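Local atomic coordinates of phosphatidylglycerol lysyltransferase C-terminal domain-containing protein (Bacteroides thetaiotaomicron, PDB entry 2HQY), a protein that is of unknown function but binds coenzyme A and is related to the acetyltransferase-like C-terminal domain of phosphatidylglycerol lysyltransferases. Residues 62-67 against 78-83; 99-104 against 289-294. All blocks are in the same frame, centred on the assembly; numbering follows the deposited sequence.

Contact 1 of 2, residues 62-67 against 78-83; sequences LAYMMP and RKLIED
Y64 reaches from the strand to the helix and does two jobs there: its ring packs on L80 and its hydroxyl donates a hydrogen bond to D83. The first torsion sets this up, with CG of Y64 anti to the carbonyl carbon (chi1 -60°), which sends the ring out toward the helix. Halfway along, Y64 CD1 lies 3.8 Å from CD2 of L80, the leucine pointing back toward the strand as the ring points toward the helix. At the far end Y64 OH donates to D83 OD2 over 2.6 Å. The oxygen sits at the ring edge, in its plane, and is met on its anti side, 16° out of the carboxylate plane. Ring and carboxylate stand almost perpendicular, at 82°. D83 OD2 is also salt-bridged to K55, so a second partner grips this buried acidic oxygen. A phenylalanine in place of Y64 could still lie along L80, but would probably leave D83 OD2 without its hydroxyl donor and the carboxylate freer to turn. L80 uses its other branch on P67, CD1 coming 3.8 Å from the proline CG, and the ring of F91 meets that of Y64. This is the packing of a beta-alpha-beta unit: helix 73-87 lies against strand 61-69 before the chain enters the neighbouring parallel strand 92-96.

Contact 2 of 2, residues 99-104 against 289-294; sequences NMRADL and EKYMAC
R101 leaves helix 98-107 and runs out over the face of Y291 on strand 286-295. CB and CG stay back from the ring, R101 CB no nearer than 4.9 Å to Y291 CD2. With CG anti to the backbone N (chi1 171°) and the chain extended from CG to NE, the side chain carries on outward from the helix. CD is the atom that lands on the ring: it stands 4.3 Å from the centroid of Y291, only 3° off the ring normal, a CH-pi contact almost exactly over the centre. NE has already moved past that centre, on the way to the guanidinium. There NH1 turns back toward the hydroxyl side of the ring, 3.6 Å from Y291 CE1 and 3.9 Å from Y291 OH, while NH2 points farther off. The guanidinium is inclined 40° to the ring rather than stacked flat on it. One turn further along the helix, L104 CD1 touches A293 CB at 4.2 Å, deeper under the helix. V96 and F114, from the strands flanking 286-295, also touch R101. Between the two segments the chemistry is therefore dispersion plus a CH-pi contact, with no polar pairing; the arginine works here mainly through its methylene chain, and R101 as a whole is partly exposed, so its charged end probably keeps some access to water.

Both contacts lay a helix against strands of the same sheet region, well away from the coenzyme A pocket, but they differ in depth and chemistry. Contact 1 is buried in all its touching residues and includes a charged carboxylate paired inside the packing. Contact 2 is half buried: L104 and A293 lie inside, R101 and Y291 toward the surface. In sequence, contact 1 is local, whereas contact 2 brings residues 289-294 from near the end of the chain, with the disulfide C92-C294 tying the same strand to 92-96. Centred about 14 Å apart, they meet through M66, whose CE packs 4.0 Å from CG of L104.

Contact 1 of 2, residues 62-67 against 78-83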
loop_
_atom_site.group_PDB
_atom_site.type_symbol
_atom_site.label_atom_id
_atom_site.label_comp_id
_atom_site.label_asym_id
_atom_site.label_seq_id
_atom_site.Cartn_x
_atom_site.Cartn_y
_atom_site.Cartn_z
ATOM N N LEU A 62 5.967 -7.197 -13.469
ATOM C CA LEU A 62 5.879 -8.211 -12.404
ATOM C C LEU A 62 7.300 -8.651 -12.125
ATOM O O LEU A 62 8.050 -8.952 -13.072
ATOM C CB LEU A 62 5.069 -9.434 -12.862
ATOM C CG LEU A 62 5.070 -10.659 -11.918
ATOM C CD1 LEU A 62 4.396 -10.354 -10.577
ATOM C CD2 LEU A 62 4.399 -11.830 -12.592
ATOM N N ALA A 63 7.679 -8.730 -10.844
ATOM C CA ALA A 63 9.027 -9.209 -10.539
ATOM C C ALA A 63 9.048 -10.034 -9.265
ATOM O O ALA A 63 8.189 -9.862 -8.398
ATOM C CB ALA A 63 9.994 -8.051 -10.419
ATOM N N TYR A 64 10.021 -10.941 -9.186
ATOM C CA TYR A 64 10.237 -11.778 -7.992
ATOM C C TYR A 64 11.636 -11.473 -7.479
ATOM O O TYR A 64 12.481 -11.009 -8.230
ATOM C CB TYR A 64 10.110 -13.276 -8.366
ATOM C CG TYR A 64 8.735 -13.613 -8.934
ATOM C CD1 TYR A 64 7.717 -14.136 -8.117
ATOM C CD2 TYR A 64 8.436 -13.385 -10.287
ATOM C CE1 TYR A 64 6.438 -14.450 -8.643
ATOM C CE2 TYR A 64 7.160 -13.701 -10.819
ATOM C CZ TYR A 64 6.181 -14.220 -9.974
ATOM O OH TYR A 64 4.947 -14.515 -10.518
ATOM N N MET A 65 11.887 -11.688 -6.191
ATOM C CA MET A 65 13.242 -11.561 -5.686
ATOM C C MET A 65 13.961 -12.905 -5.894
ATOM O O MET A 65 13.313 -13.930 -6.055
ATOM C CB MET A 65 13.174 -11.163 -4.197
ATOM C CG MET A 65 14.526 -10.887 -3.517
ATOM S SD MET A 65 15.203 -9.223 -3.875
ATOM C CE MET A 65 14.067 -8.202 -2.964
ATOM N N MET A 66 15.298 -12.901 -5.943
ATOM C CA MET A 66 16.048 -14.143 -5.882
ATOM C C MET A 66 15.629 -14.851 -4.573
ATOM O O MET A 66 15.649 -14.221 -3.512
ATOM C CB MET A 66 17.567 -13.851 -5.917
ATOM C CG MET A 66 18.490 -15.095 -5.899
ATOM S SD MET A 66 18.493 -16.165 -7.384
ATOM C CE MET A 66 19.797 -17.348 -6.938
ATOM N N PRO A 67 15.190 -16.128 -4.655
ATOM C CA PRO A 67 14.794 -16.880 -3.460
ATOM C C PRO A 67 15.865 -16.889 -2.378
ATOM O O PRO A 67 17.058 -17.036 -2.674
ATOM C CB PRO A 67 14.564 -18.287 -3.998
ATOM C CG PRO A 67 14.122 -18.046 -5.448
ATOM C CD PRO A 67 15.018 -16.936 -5.884
ATOM N N ARG A 78 11.239 -23.161 -11.012
ATOM C CA ARG A 78 10.150 -23.734 -11.804
ATOM C C ARG A 78 8.771 -23.289 -11.292
ATOM O O ARG A 78 7.905 -22.918 -12.084
ATOM C CB ARG A 78 10.266 -25.274 -11.844
ATOM C CG ARG A 78 9.166 -25.973 -12.644
ATOM C CD ARG A 78 9.532 -27.446 -12.950
ATOM N N LYS A 79 8.569 -23.344 -9.979
ATOM C CA LYS A 79 7.312 -22.900 -9.386
ATOM C C LYS A 79 7.044 -21.398 -9.621
ATOM O O LYS A 79 5.896 -20.989 -9.897
ATOM C CB LYS A 79 7.263 -23.263 -7.898
ATOM C CG LYS A 79 6.442 -24.518 -7.624
ATOM C CD LYS A 79 6.531 -24.954 -6.167
ATOM C CE LYS A 79 7.251 -26.292 -6.052
ATOM N NZ LYS A 79 6.686 -27.127 -4.945
ATOM N N LEU A 80 8.095 -20.583 -9.524
ATOM C CA LEU A 80 7.963 -19.130 -9.751
ATOM C C LEU A 80 7.676 -18.806 -11.226
ATOM O O LEU A 80 6.864 -17.927 -11.528
ATOM C CB LEU A 80 9.210 -18.373 -9.277
ATOM C CG LEU A 80 9.522 -18.425 -7.775
ATOM C CD1 LEU A 80 10.876 -17.813 -7.501
ATOM C CD2 LEU A 80 8.415 -17.718 -6.945
ATOM N N ILE A 81 8.306 -19.549 -12.139
ATOM C CA ILE A 81 8.035 -19.371 -13.575
ATOM C C ILE A 81 6.573 -19.685 -13.887
ATOM O O ILE A 81 5.917 -18.978 -14.671
ATOM C CB ILE A 81 9.015 -20.217 -14.453
ATOM C CG1 ILE A 81 10.435 -19.673 -14.291
ATOM C CG2 ILE A 81 8.586 -20.189 -15.940
ATOM C CD1 ILE A 81 11.557 -20.678 -14.645
ATOM N N GLU A 82 6.056 -20.745 -13.265
ATOM C CA GLU A 82 4.662 -21.132 -13.441
ATOM C C GLU A 82 3.740 -20.059 -12.894
ATOM O O GLU A 82 2.684 -19.787 -13.459
ATOM C CB GLU A 82 4.372 -22.477 -12.754
ATOM C CG GLU A 82 4.855 -23.675 -13.558
ATOM C CD GLU A 82 5.069 -24.944 -12.723
ATOM O OE1 GLU A 82 5.365 -26.000 -13.333
ATOM O OE2 GLU A 82 4.962 -24.897 -11.476
ATOM N N ASP A 83 4.157 -19.426 -11.803
ATOM C CA ASP A 83 3.380 -18.330 -11.240
ATOM C C ASP A 83 3.331 -17.167 -12.225
ATOM O O ASP A 83 2.253 -16.612 -12.470
ATOM C CB ASP A 83 3.952 -17.888 -9.895
ATOM C CG ASP A 83 2.992 -17.018 -9.130
ATOM O OD1 ASP A 83 1.961 -17.544 -8.667
ATOM O OD2 ASP A 83 3.244 -15.803 -9.019
#

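Contact 2 of 2, residues 99-104 against 289-294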
loop_
_atom_site.group_PDB
_atom_site.type_symbol
_atom_site.label_atom_id
_atom_site.label_comp_id
_atom_site.label_asym_id
_atom_site.label_seq_id
_atom_site.Cartn_x
_atom_site.Cartn_y
_atom_site.Cartn_z
ATOM N N ASN A 99 27.313 -12.895 -7.062
ATOM C CA ASN A 99 27.384 -14.278 -6.592
ATOM C C ASN A 99 26.131 -15.094 -6.903
ATOM O O ASN A 99 26.243 -16.243 -7.328
ATOM C CB ASN A 99 27.675 -14.347 -5.098
ATOM C CG ASN A 99 28.028 -15.753 -4.644
ATOM O OD1 ASN A 99 29.020 -16.332 -5.096
ATOM N ND2 ASN A 99 27.213 -16.315 -3.756
ATOM N N MET A 100 24.949 -14.507 -6.689
ATOM C CA MET A 100 23.686 -15.195 -6.994
ATOM C C MET A 100 23.542 -15.450 -8.497
ATOM O O MET A 100 22.979 -16.466 -8.908
ATOM C CB MET A 100 22.468 -14.429 -6.449
ATOM C CG MET A 100 22.437 -14.284 -4.930
ATOM S SD MET A 100 22.147 -15.796 -3.992
ATOM C CE MET A 100 23.190 -15.539 -2.548
ATOM N N ARG A 101 24.059 -14.521 -9.302
ATOM C CA ARG A 101 24.087 -14.662 -10.758
ATOM C C ARG A 101 24.909 -15.878 -11.170
ATOM O O ARG A 101 24.532 -16.602 -12.090
ATOM C CB ARG A 101 24.639 -13.394 -11.419
ATOM C CG ARG A 101 24.899 -13.534 -12.906
ATOM C CD ARG A 101 25.416 -12.250 -13.529
ATOM N NE ARG A 101 25.330 -12.329 -14.987
ATOM C CZ ARG A 101 25.953 -11.517 -15.838
ATOM N NH1 ARG A 101 26.734 -10.545 -15.392
ATOM N NH2 ARG A 101 25.799 -11.684 -17.144
ATOM N N ALA A 102 26.026 -16.097 -10.481
ATOM C CA ALA A 102 26.892 -17.248 -10.739
ATOM C C ALA A 102 26.175 -18.561 -10.421
ATOM O O ALA A 102 26.317 -19.551 -11.142
ATOM C CB ALA A 102 28.181 -17.132 -9.931
ATOM N N ASP A 103 25.396 -18.545 -9.339
ATOM C CA ASP A 103 24.609 -19.699 -8.908
ATOM C C ASP A 103 23.570 -20.062 -9.970
ATOM O O ASP A 103 23.388 -21.243 -10.299
ATOM C CB ASP A 103 23.919 -19.401 -7.568
ATOM C CG ASP A 103 24.906 -19.071 -6.447
ATOM O OD1 ASP A 103 26.019 -19.647 -6.412
ATOM O OD2 ASP A 103 24.556 -18.237 -5.583
ATOM N N LEU A 104 22.910 -19.033 -10.501
ATOM C CA LEU A 104 21.871 -19.187 -11.520
ATOM C C LEU A 104 22.394 -19.768 -12.813
ATOM O O LEU A 104 21.746 -20.627 -13.423
ATOM C CB LEU A 104 21.236 -17.845 -11.840
ATOM C CG LEU A 104 20.140 -17.358 -10.918
ATOM C CD1 LEU A 104 19.751 -15.965 -11.378
ATOM C CD2 LEU A 104 18.948 -18.321 -10.957
ATOM N N GLU A 289 26.283 -4.471 -6.773
ATOM C CA GLU A 289 25.441 -4.405 -7.973
ATOM C C GLU A 289 24.252 -5.341 -7.872
ATOM O O GLU A 289 24.323 -6.374 -7.208
ATOM C CB GLU A 289 26.275 -4.748 -9.218
ATOM C CG GLU A 289 27.593 -4.034 -9.222
ATOM C CD GLU A 289 28.604 -4.682 -10.150
ATOM O OE1 GLU A 289 28.696 -5.943 -10.193
ATOM O OE2 GLU A 289 29.304 -3.917 -10.838
ATOM N N LYS A 290 23.155 -4.974 -8.524
ATOM C CA LYS A 290 21.950 -5.784 -8.478
ATOM C C LYS A 290 21.494 -6.039 -9.890
ATOM O O LYS A 290 21.267 -5.090 -10.661
ATOM C CB LYS A 290 20.850 -5.082 -7.709
ATOM C CG LYS A 290 21.243 -4.724 -6.289
ATOM C CD LYS A 290 20.102 -4.025 -5.578
ATOM C CE LYS A 290 20.577 -3.531 -4.239
ATOM N NZ LYS A 290 19.530 -2.671 -3.589
ATOM N N TYR A 291 21.402 -7.314 -10.239
ATOM C CA TYR A 291 20.977 -7.676 -11.587
ATOM C C TYR A 291 19.501 -7.958 -11.674
ATOM O O TYR A 291 18.870 -8.391 -10.711
ATOM C CB TYR A 291 21.780 -8.868 -12.136
ATOM C CG TYR A 291 23.221 -8.524 -12.364
ATOM C CD1 TYR A 291 23.681 -8.175 -13.637
ATOM C CD2 TYR A 291 24.125 -8.526 -11.307
ATOM C CE1 TYR A 291 25.008 -7.839 -13.839
ATOM C CE2 TYR A 291 25.438 -8.189 -11.493
ATOM C CZ TYR A 291 25.877 -7.842 -12.756
ATOM O OH TYR A 291 27.190 -7.519 -12.924
ATOM N N MET A 292 18.948 -7.694 -12.847
ATOM C CA MET A 292 17.654 -8.251 -13.177
ATOM C C MET A 292 17.923 -9.441 -14.094
ATOM O O MET A 292 18.682 -9.335 -15.069
ATOM C CB MET A 292 16.733 -7.213 -13.818
ATOM C CG MET A 292 15.375 -7.808 -14.287
ATOM S SD MET A 292 14.109 -6.582 -14.696
ATOM C CE MET A 292 14.515 -6.251 -16.393
ATOM N N ALA A 293 17.329 -10.578 -13.748
ATOM C CA ALA A 293 17.458 -11.810 -14.519
ATOM C C ALA A 293 16.081 -12.116 -15.093
ATOM O O ALA A 293 15.134 -12.413 -14.344
ATOM C CB ALA A 293 17.935 -12.947 -13.625
ATOM N N CYS A 294 15.972 -12.021 -16.400
ATOM C CA CYS A 294 14.750 -12.325 -17.103
ATOM C C CYS A 294 14.889 -13.585 -17.974
ATOM O O CYS A 294 15.857 -13.756 -18.656
ATOM C CB CYS A 294 14.298 -11.154 -17.943
ATOM S SG CYS A 294 13.749 -9.740 -17.022
#